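Chitin-binding type-4 domain-containing protein (Photorhabdus laumondii subsp. laumondii, PDB 6T5Z) is a copper-dependent lytic polysaccharide monooxygenase of family AA10 that probably cleaves chitin oxidatively. Local coordinates at residues Q89-I99 against P119-P130. Residues are numbered along the deposited sequence; the frame is centred on the assembly and turned at random.
Sequences QHKTSSWEYFI and PFCFEDYQEKMP. With CU (copper (II) ion), chain D.
Trp95 turns the edge of its indole onto the face of Tyr125: NE1 lies 3.1 Å above the phenol plane, over its centre, and the planes stand at 82°, the criteria of a T-shaped pair. Pro130 CB meets the same indole at its rim, 3.9 Å from Trp95 CZ2, while Thr92 CG2 lies over one indole face. Farther along, Pro119 CB sits 4.2 Å from the centroid of the Phe98 ring and 9° off its normal, a CH-pi contact. Phe120, at the classic bulge it forms with Cys121 opposite Tyr97, brings CZ to 3.6 Å from Tyr97 CB. Phe122, its CG anti to the backbone N (chi1 -176°), leans along the same face of the sheet toward Ser94 and Glu96, its ring edge at Glu96 OE1 and CZ near Ser94 CB.

Strands 94-99 and 121-126 run antiparallel, and Trp95 and Glu123 exchange two backbone hydrogen bonds. At the type I' turn Tyr125-Lys128, Lys91 NZ donates to Glu127 O; beyond it, Gln89 NE2 donates almost straight to Pro130 O, at 2.8 Å. The donors are the residues before and after His90. His90 NE2 binds copper at 2.0 Å, and His90 and His1 together make the histidine brace of these enzymes. Strand 148-156 pairs with the other edge of 92-99, Trp154 stacks on Trp95, and the Cys121-Cys138 disulfide joins strand 121-126 to strand 133-139 of the three-stranded sheet.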
ATOM      1  N   GLN A  89      12.165  -9.170   9.788  1.00 16.05           N
ATOM      2  CA  GLN A  89      11.761 -10.264   8.915  1.00 16.98           C
ATOM      3  C   GLN A  89      10.804 -11.211   9.629  1.00 16.27           C
ATOM      4  O   GLN A  89      10.998 -11.548  10.801  1.00 17.51           O
ATOM      5  CB  GLN A  89      12.988 -11.047   8.438  1.00 18.28           C
ATOM      6  CG  GLN A  89      13.967 -10.242   7.616  1.00 21.63           C
ATOM      7  CD  GLN A  89      15.373 -10.787   7.723  1.00 23.94           C
ATOM      8  OE1 GLN A  89      16.145 -10.367   8.581  1.00 28.05           O
ATOM      9  NE2 GLN A  89      15.712 -11.732   6.863  1.00 24.76           N
ATOM     10  N   HIS A  90       9.756 -11.627   8.913  1.00 15.01           N
ATOM     11  CA  HIS A  90       8.790 -12.601   9.405  1.00 17.30           C
ATOM     12  C   HIS A  90       8.446 -13.561   8.285  1.00 15.17           C
ATOM     13  O   HIS A  90       8.388 -13.163   7.118  1.00 15.49           O
ATOM     14  CB  HIS A  90       7.478 -11.961   9.875  1.00 15.26           C
ATOM     15  CG  HIS A  90       7.655 -10.814  10.814  1.00 15.40           C
ATOM     16  ND1 HIS A  90       8.249 -10.944  12.050  1.00 16.89           N
ATOM     17  CD2 HIS A  90       7.284  -9.516  10.707  1.00 15.09           C
ATOM     18  CE1 HIS A  90       8.244  -9.772  12.661  1.00 17.32           C
ATOM     19  NE2 HIS A  90       7.663  -8.891  11.868  1.00 15.56           N
ATOM     20  N   LYS A  91       8.184 -14.814   8.654  1.00 15.70           N
ATOM     21  CA  LYS A  91       7.746 -15.808   7.687  1.00 15.71           C
ATOM     22  C   LYS A  91       6.511 -15.302   6.952  1.00 16.44           C
ATOM     23  O   LYS A  91       5.579 -14.771   7.564  1.00 16.56           O
ATOM     24  CB  LYS A  91       7.458 -17.138   8.391  1.00 16.49           C
ATOM     25  CG  LYS A  91       8.707 -17.843   8.931  1.00 19.64           C
ATOM     26  CD  LYS A  91       8.335 -19.081   9.767  1.00 24.86           C
ATOM     27  CE  LYS A  91       7.480 -20.061   8.984  1.00 29.88           C
ATOM     28  NZ  LYS A  91       8.270 -20.839   7.979  1.00 32.73           N
ATOM     29  N   THR A  92       6.504 -15.486   5.633  1.00 14.91           N
ATOM     30  CA  THR A  92       5.631 -14.735   4.741  1.00 14.37           C
ATOM     31  C   THR A  92       4.740 -15.664   3.923  1.00 14.53           C
ATOM     32  O   THR A  92       5.239 -16.558   3.243  1.00 14.77           O
ATOM     33  CB  THR A  92       6.481 -13.868   3.812  1.00 13.90           C
ATOM     34  OG1 THR A  92       7.197 -12.905   4.601  1.00 14.24           O
ATOM     35  CG2 THR A  92       5.615 -13.146   2.784  1.00 13.43           C
ATOM     36  N   SER A  93       3.425 -15.429   3.974  1.00 14.50           N
ATOM     37  CA  SER A  93       2.513 -16.122   3.067  1.00 14.64           C
ATOM     38  C   SER A  93       2.612 -15.556   1.656  1.00 15.17           C
ATOM     39  O   SER A  93       2.731 -16.310   0.683  1.00 16.10           O
ATOM     40  CB  SER A  93       1.069 -16.009   3.560  1.00 15.39           C
ATOM     41  OG  SER A  93       0.854 -16.753   4.745  1.00 17.88           O
ATOM     42  N   SER A  94       2.573 -14.229   1.522  1.00 13.62           N
ATOM     43  CA  SER A  94       2.477 -13.649   0.188  1.00 13.25           C
ATOM     44  C   SER A  94       2.739 -12.153   0.225  1.00 12.77           C
ATOM     45  O   SER A  94       2.711 -11.524   1.285  1.00 13.05           O
ATOM     46  CB  SER A  94       1.101 -13.887  -0.422  1.00 13.38           C
ATOM     47  OG  SER A  94       0.122 -13.180   0.325  1.00 13.78           O
ATOM     48  N   TRP A  95       2.980 -11.613  -0.967  1.00 12.52           N
ATOM     49  CA  TRP A  95       2.967 -10.188  -1.281  1.00 13.82           C
ATOM     50  C   TRP A  95       1.897  -9.996  -2.342  1.00 14.89           C
ATOM     51  O   TRP A  95       1.887 -10.721  -3.339  1.00 16.14           O
ATOM     52  CB  TRP A  95       4.327  -9.730  -1.827  1.00 13.51           C
ATOM     53  CG  TRP A  95       5.470 -10.306  -1.070  1.00 14.75           C
ATOM     54  CD1 TRP A  95       6.047 -11.541  -1.247  1.00 14.45           C
ATOM     55  CD2 TRP A  95       6.162  -9.691   0.018  1.00 13.05           C
ATOM     56  NE1 TRP A  95       7.067 -11.713  -0.340  1.00 13.89           N
ATOM     57  CE2 TRP A  95       7.156 -10.592   0.445  1.00 14.25           C
ATOM     58  CE3 TRP A  95       6.037  -8.456   0.670  1.00 12.10           C
ATOM     59  CZ2 TRP A  95       8.017 -10.309   1.500  1.00 15.70           C
ATOM     60  CZ3 TRP A  95       6.901  -8.172   1.714  1.00 16.53           C
ATOM     61  CH2 TRP A  95       7.867  -9.095   2.125  1.00 14.77           C
ATOM     62  N   GLU A  96       0.992  -9.041  -2.146  1.00 11.97           N
ATOM     63  CA  GLU A  96      -0.064  -8.867  -3.131  1.00 14.59           C
ATOM     64  C   GLU A  96      -0.440  -7.398  -3.234  1.00 14.41           C
ATOM     65  O   GLU A  96      -0.169  -6.599  -2.327  1.00 15.69           O
ATOM     66  CB  GLU A  96      -1.295  -9.714  -2.794  1.00 15.59           C
ATOM     67  CG  GLU A  96      -2.006  -9.272  -1.549  1.00 12.46           C
ATOM     68  CD  GLU A  96      -3.294 -10.059  -1.287  1.00 17.02           C
ATOM     69  OE1 GLU A  96      -3.620 -10.984  -2.061  1.00 21.93           O
ATOM     70  OE2 GLU A  96      -3.968  -9.739  -0.293  1.00 19.65           O
ATOM     71  N   TYR A  97      -1.063  -7.047  -4.361  1.00 14.94           N
ATOM     72  CA  TYR A  97      -1.298  -5.650  -4.718  1.00 13.52           C
ATOM     73  C   TYR A  97      -2.691  -5.495  -5.305  1.00 17.07           C
ATOM     74  O   TYR A  97      -3.082  -6.263  -6.191  1.00 15.62           O
ATOM     75  CB  TYR A  97      -0.220  -5.157  -5.704  1.00 12.86           C
ATOM     76  CG  TYR A  97       1.142  -5.262  -5.071  1.00 11.55           C
ATOM     77  CD1 TYR A  97       1.892  -6.431  -5.168  1.00 11.64           C
ATOM     78  CD2 TYR A  97       1.665  -4.198  -4.337  1.00 11.46           C
ATOM     79  CE1 TYR A  97       3.134  -6.545  -4.541  1.00 12.84           C
ATOM     80  CE2 TYR A  97       2.889  -4.298  -3.722  1.00 11.45           C
ATOM     81  CZ  TYR A  97       3.616  -5.468  -3.815  1.00 13.67           C
ATOM     82  OH  TYR A  97       4.846  -5.542  -3.200  1.00 13.77           O
ATOM     83  N   PHE A  98      -3.435  -4.522  -4.779  1.00 12.05           N
ATOM     84  CA  PHE A  98      -4.742  -4.112  -5.262  1.00 12.34           C
ATOM     85  C   PHE A  98      -4.627  -2.713  -5.862  1.00 13.14           C
ATOM     86  O   PHE A  98      -3.744  -1.939  -5.497  1.00 13.87           O
ATOM     87  CB  PHE A  98      -5.762  -4.093  -4.118  1.00 12.89           C
ATOM     88  CG  PHE A  98      -6.003  -5.435  -3.480  1.00 13.10           C
ATOM     89  CD1 PHE A  98      -7.110  -6.187  -3.840  1.00 14.28           C
ATOM     90  CD2 PHE A  98      -5.144  -5.932  -2.491  1.00 12.68           C
ATOM     91  CE1 PHE A  98      -7.361  -7.429  -3.249  1.00 13.54           C
ATOM     92  CE2 PHE A  98      -5.386  -7.168  -1.900  1.00 13.53           C
ATOM     93  CZ  PHE A  98      -6.502  -7.916  -2.279  1.00 13.49           C
ATOM     94  N   ILE A  99      -5.540  -2.363  -6.761  1.00 15.04           N
ATOM     95  CA  ILE A  99      -5.568  -0.997  -7.266  1.00 15.10           C
ATOM     96  C   ILE A  99      -7.000  -0.486  -7.254  1.00 14.12           C
ATOM     97  O   ILE A  99      -7.959  -1.261  -7.317  1.00 14.19           O
ATOM     98  CB  ILE A  99      -4.922  -0.885  -8.668  1.00 13.53           C
ATOM     99  CG1 ILE A  99      -4.644   0.585  -9.024  1.00 14.48           C
ATOM    100  CG2 ILE A  99      -5.775  -1.581  -9.736  1.00 15.47           C
ATOM    101  CD1 ILE A  99      -3.725   0.737 -10.211  1.00 16.89           C
ATOM    102  N   PRO A 119      -6.613  -8.935  -6.258  1.00 16.88           N
ATOM    103  CA  PRO A 119      -5.334  -8.283  -6.544  1.00 16.25           C
ATOM    104  C   PRO A 119      -4.975  -8.383  -8.016  1.00 17.30           C
ATOM    105  O   PRO A 119      -5.321  -9.356  -8.690  1.00 19.33           O
ATOM    106  CB  PRO A 119      -4.340  -9.080  -5.691  1.00 16.67           C
ATOM    107  CG  PRO A 119      -4.949 -10.438  -5.604  1.00 18.02           C
ATOM    108  CD  PRO A 119      -6.428 -10.156  -5.447  1.00 17.64           C
ATOM    109  N   PHE A 120      -4.237  -7.380  -8.508  1.00 12.76           N
ATOM    110  CA  PHE A 120      -3.686  -7.500  -9.852  1.00 11.53           C
ATOM    111  C   PHE A 120      -2.308  -8.145  -9.862  1.00 12.70           C
ATOM    112  O   PHE A 120      -1.766  -8.395 -10.942  1.00 12.49           O
ATOM    113  CB  PHE A 120      -3.605  -6.132 -10.547  1.00 11.74           C
ATOM    114  CG  PHE A 120      -2.609  -5.181  -9.930  1.00 12.21           C
ATOM    115  CD1 PHE A 120      -1.281  -5.157 -10.345  1.00 12.06           C
ATOM    116  CD2 PHE A 120      -3.013  -4.302  -8.943  1.00 13.13           C
ATOM    117  CE1 PHE A 120      -0.374  -4.261  -9.784  1.00 16.72           C
ATOM    118  CE2 PHE A 120      -2.121  -3.394  -8.376  1.00 12.12           C
ATOM    119  CZ  PHE A 120      -0.797  -3.388  -8.785  1.00 12.36           C
ATOM    120  N   CYS A 121      -1.729  -8.410  -8.695  1.00 13.07           N
ATOM    121  CA  CYS A 121      -0.403  -9.003  -8.633  1.00 11.60           C
ATOM    122  C   CYS A 121      -0.297  -9.776  -7.326  1.00 14.71           C
ATOM    123  O   CYS A 121      -0.731  -9.290  -6.280  1.00 14.91           O
ATOM    124  CB  CYS A 121       0.685  -7.920  -8.744  1.00 13.32           C
ATOM    125  SG  CYS A 121       2.379  -8.551  -8.747  1.00 15.41           S
ATOM    126  N   PHE A 122       0.262 -10.985  -7.392  1.00 12.37           N
ATOM    127  CA  PHE A 122       0.299 -11.870  -6.229  1.00 12.85           C
ATOM    128  C   PHE A 122       1.536 -12.744  -6.319  1.00 15.77           C
ATOM    129  O   PHE A 122       1.715 -13.460  -7.309  1.00 17.20           O
ATOM    130  CB  PHE A 122      -0.964 -12.745  -6.170  1.00 13.94           C
ATOM    131  CG  PHE A 122      -1.049 -13.616  -4.947  1.00 15.20           C
ATOM    132  CD1 PHE A 122      -0.473 -14.881  -4.935  1.00 13.19           C
ATOM    133  CD2 PHE A 122      -1.758 -13.198  -3.825  1.00 15.54           C
ATOM    134  CE1 PHE A 122      -0.552 -15.688  -3.796  1.00 13.66           C
ATOM    135  CE2 PHE A 122      -1.844 -14.006  -2.701  1.00 13.69           C
ATOM    136  CZ  PHE A 122      -1.250 -15.252  -2.690  1.00 13.87           C
ATOM    137  N   GLU A 123       2.368 -12.709  -5.282  1.00 14.07           N
ATOM    138  CA  GLU A 123       3.559 -13.547  -5.211  1.00 16.38           C
ATOM    139  C   GLU A 123       3.505 -14.382  -3.939  1.00 16.28           C
ATOM    140  O   GLU A 123       3.516 -13.839  -2.829  1.00 16.19           O
ATOM    141  CB  GLU A 123       4.832 -12.703  -5.266  1.00 17.06           C
ATOM    142  CG  GLU A 123       6.096 -13.550  -5.293  1.00 19.15           C
ATOM    143  CD  GLU A 123       7.355 -12.745  -5.588  1.00 23.69           C
ATOM    144  OE1 GLU A 123       7.250 -11.612  -6.131  1.00 20.93           O
ATOM    145  OE2 GLU A 123       8.453 -13.257  -5.278  1.00 28.04           O
ATOM    146  N   ASP A 124       3.437 -15.699  -4.111  1.00 18.18           N
ATOM    147  CA  ASP A 124       3.360 -16.644  -3.005  1.00 16.72           C
ATOM    148  C   ASP A 124       4.770 -16.931  -2.486  1.00 17.32           C
ATOM    149  O   ASP A 124       5.653 -17.309  -3.258  1.00 21.91           O
ATOM    150  CB  ASP A 124       2.671 -17.923  -3.507  1.00 18.90           C
ATOM    151  CG  ASP A 124       2.303 -18.902  -2.403  1.00 19.75           C
ATOM    152  OD1 ASP A 124       2.854 -18.840  -1.286  1.00 19.89           O
ATOM    153  OD2 ASP A 124       1.445 -19.781  -2.675  1.00 22.85           O
ATOM    154  N   TYR A 125       4.991 -16.725  -1.185  1.00 15.51           N
ATOM    155  CA  TYR A 125       6.294 -16.989  -0.580  1.00 18.06           C
ATOM    156  C   TYR A 125       6.338 -18.288   0.208  1.00 19.47           C
ATOM    157  O   TYR A 125       7.393 -18.620   0.761  1.00 19.81           O
ATOM    158  CB  TYR A 125       6.716 -15.828   0.326  1.00 17.51           C
ATOM    159  CG  TYR A 125       7.879 -15.033  -0.208  1.00 20.93           C
ATOM    160  CD1 TYR A 125       7.899 -14.601  -1.530  1.00 21.47           C
ATOM    161  CD2 TYR A 125       8.947 -14.696   0.609  1.00 25.95           C
ATOM    162  CE1 TYR A 125       8.961 -13.856  -2.027  1.00 24.88           C
ATOM    163  CE2 TYR A 125      10.011 -13.941   0.125  1.00 26.86           C
ATOM    164  CZ  TYR A 125      10.011 -13.527  -1.190  1.00 27.96           C
ATOM    165  OH  TYR A 125      11.074 -12.786  -1.671  1.00 32.26           O
ATOM    166  N   GLN A 126       5.214 -19.002   0.300  1.00 18.88           N
ATOM    167  CA  GLN A 126       5.178 -20.365   0.822  1.00 22.50           C
ATOM    168  C   GLN A 126       5.737 -20.444   2.243  1.00 21.63           C
ATOM    169  O   GLN A 126       6.365 -21.431   2.625  1.00 22.05           O
ATOM    170  CB  GLN A 126       5.920 -21.326  -0.117  1.00 27.01           C
ATOM    171  CG  GLN A 126       5.395 -21.332  -1.555  1.00 32.89           C
ATOM    172  CD  GLN A 126       5.920 -22.513  -2.361  1.00 37.88           C
ATOM    173  OE1 GLN A 126       5.932 -23.645  -1.879  1.00 44.22           O
ATOM    174  NE2 GLN A 126       6.364 -22.254  -3.589  1.00 37.51           N
ATOM    175  N   GLU A 127       5.508 -19.384   3.028  1.00 19.46           N
ATOM    176  CA  GLU A 127       5.827 -19.305   4.457  1.00 19.06           C
ATOM    177  C   GLU A 127       7.321 -19.191   4.724  1.00 19.14           C
ATOM    178  O   GLU A 127       7.768 -19.400   5.854  1.00 22.87           O
ATOM    179  CB  GLU A 127       5.238 -20.486   5.241  1.00 21.54           C
ATOM    180  CG  GLU A 127       3.755 -20.661   5.028  1.00 22.64           C
ATOM    181  CD  GLU A 127       3.118 -21.623   6.003  1.00 32.06           C
ATOM    182  OE1 GLU A 127       3.849 -22.413   6.643  1.00 34.63           O
ATOM    183  OE2 GLU A 127       1.877 -21.584   6.126  1.00 36.53           O
ATOM    184  N   LYS A 128       8.102 -18.855   3.704  1.00 18.58           N
ATOM    185  CA  LYS A 128       9.540 -18.715   3.833  1.00 19.17           C
ATOM    186  C   LYS A 128       9.901 -17.366   4.452  1.00 18.49           C
ATOM    187  O   LYS A 128       9.140 -16.396   4.389  1.00 17.46           O
ATOM    188  CB  LYS A 128      10.207 -18.868   2.466  1.00 28.24           C
ATOM    189  CG  LYS A 128      10.158 -20.289   1.931  1.00 32.22           C
ATOM    190  CD  LYS A 128      10.888 -20.446   0.598  1.00 35.35           C
ATOM    191  CE  LYS A 128      10.104 -19.833  -0.554  1.00 37.18           C
ATOM    192  NZ  LYS A 128      10.612 -20.336  -1.866  1.00 41.31           N
ATOM    193  N   MET A 129      11.081 -17.327   5.061  1.00 19.34           N
ATOM    194  CA  MET A 129      11.597 -16.105   5.664  1.00 20.53           C
ATOM    195  C   MET A 129      12.154 -15.205   4.567  1.00 19.74           C
ATOM    196  O   MET A 129      13.036 -15.639   3.815  1.00 21.98           O
ATOM    197  CB  MET A 129      12.683 -16.449   6.686  1.00 24.49           C
ATOM    198  CG  MET A 129      13.198 -15.272   7.519  1.00 23.62           C
ATOM    199  SD  MET A 129      11.947 -14.629   8.660  1.00 23.00           S
ATOM    200  CE  MET A 129      11.762 -16.029   9.746  1.00 26.40           C
ATOM    201  N   PRO A 130      11.676 -13.970   4.430  1.00 18.76           N
ATOM    202  CA  PRO A 130      12.162 -13.103   3.357  1.00 17.98           C
ATOM    203  C   PRO A 130      13.510 -12.500   3.711  1.00 19.38           C
ATOM    204  O   PRO A 130      13.909 -12.434   4.873  1.00 20.14           O
ATOM    205  CB  PRO A 130      11.089 -12.011   3.277  1.00 18.64           C
ATOM    206  CG  PRO A 130      10.642 -11.864   4.708  1.00 18.15           C
ATOM    207  CD  PRO A 130      10.738 -13.263   5.319  1.00 17.72           C
TER
HETATM  208 CU    CU D 400       7.203  -6.994  12.288  1.00 16.68          CU
HETATM  209  O   HOH W   1       6.278 -22.934   7.918  1.00 38.84           O
HETATM  210  O   HOH W   2       7.880  -7.351  14.567  0.40 22.73           O
HETATM  211  O   HOH W   3       5.327  -7.860  13.348  0.40 16.49           O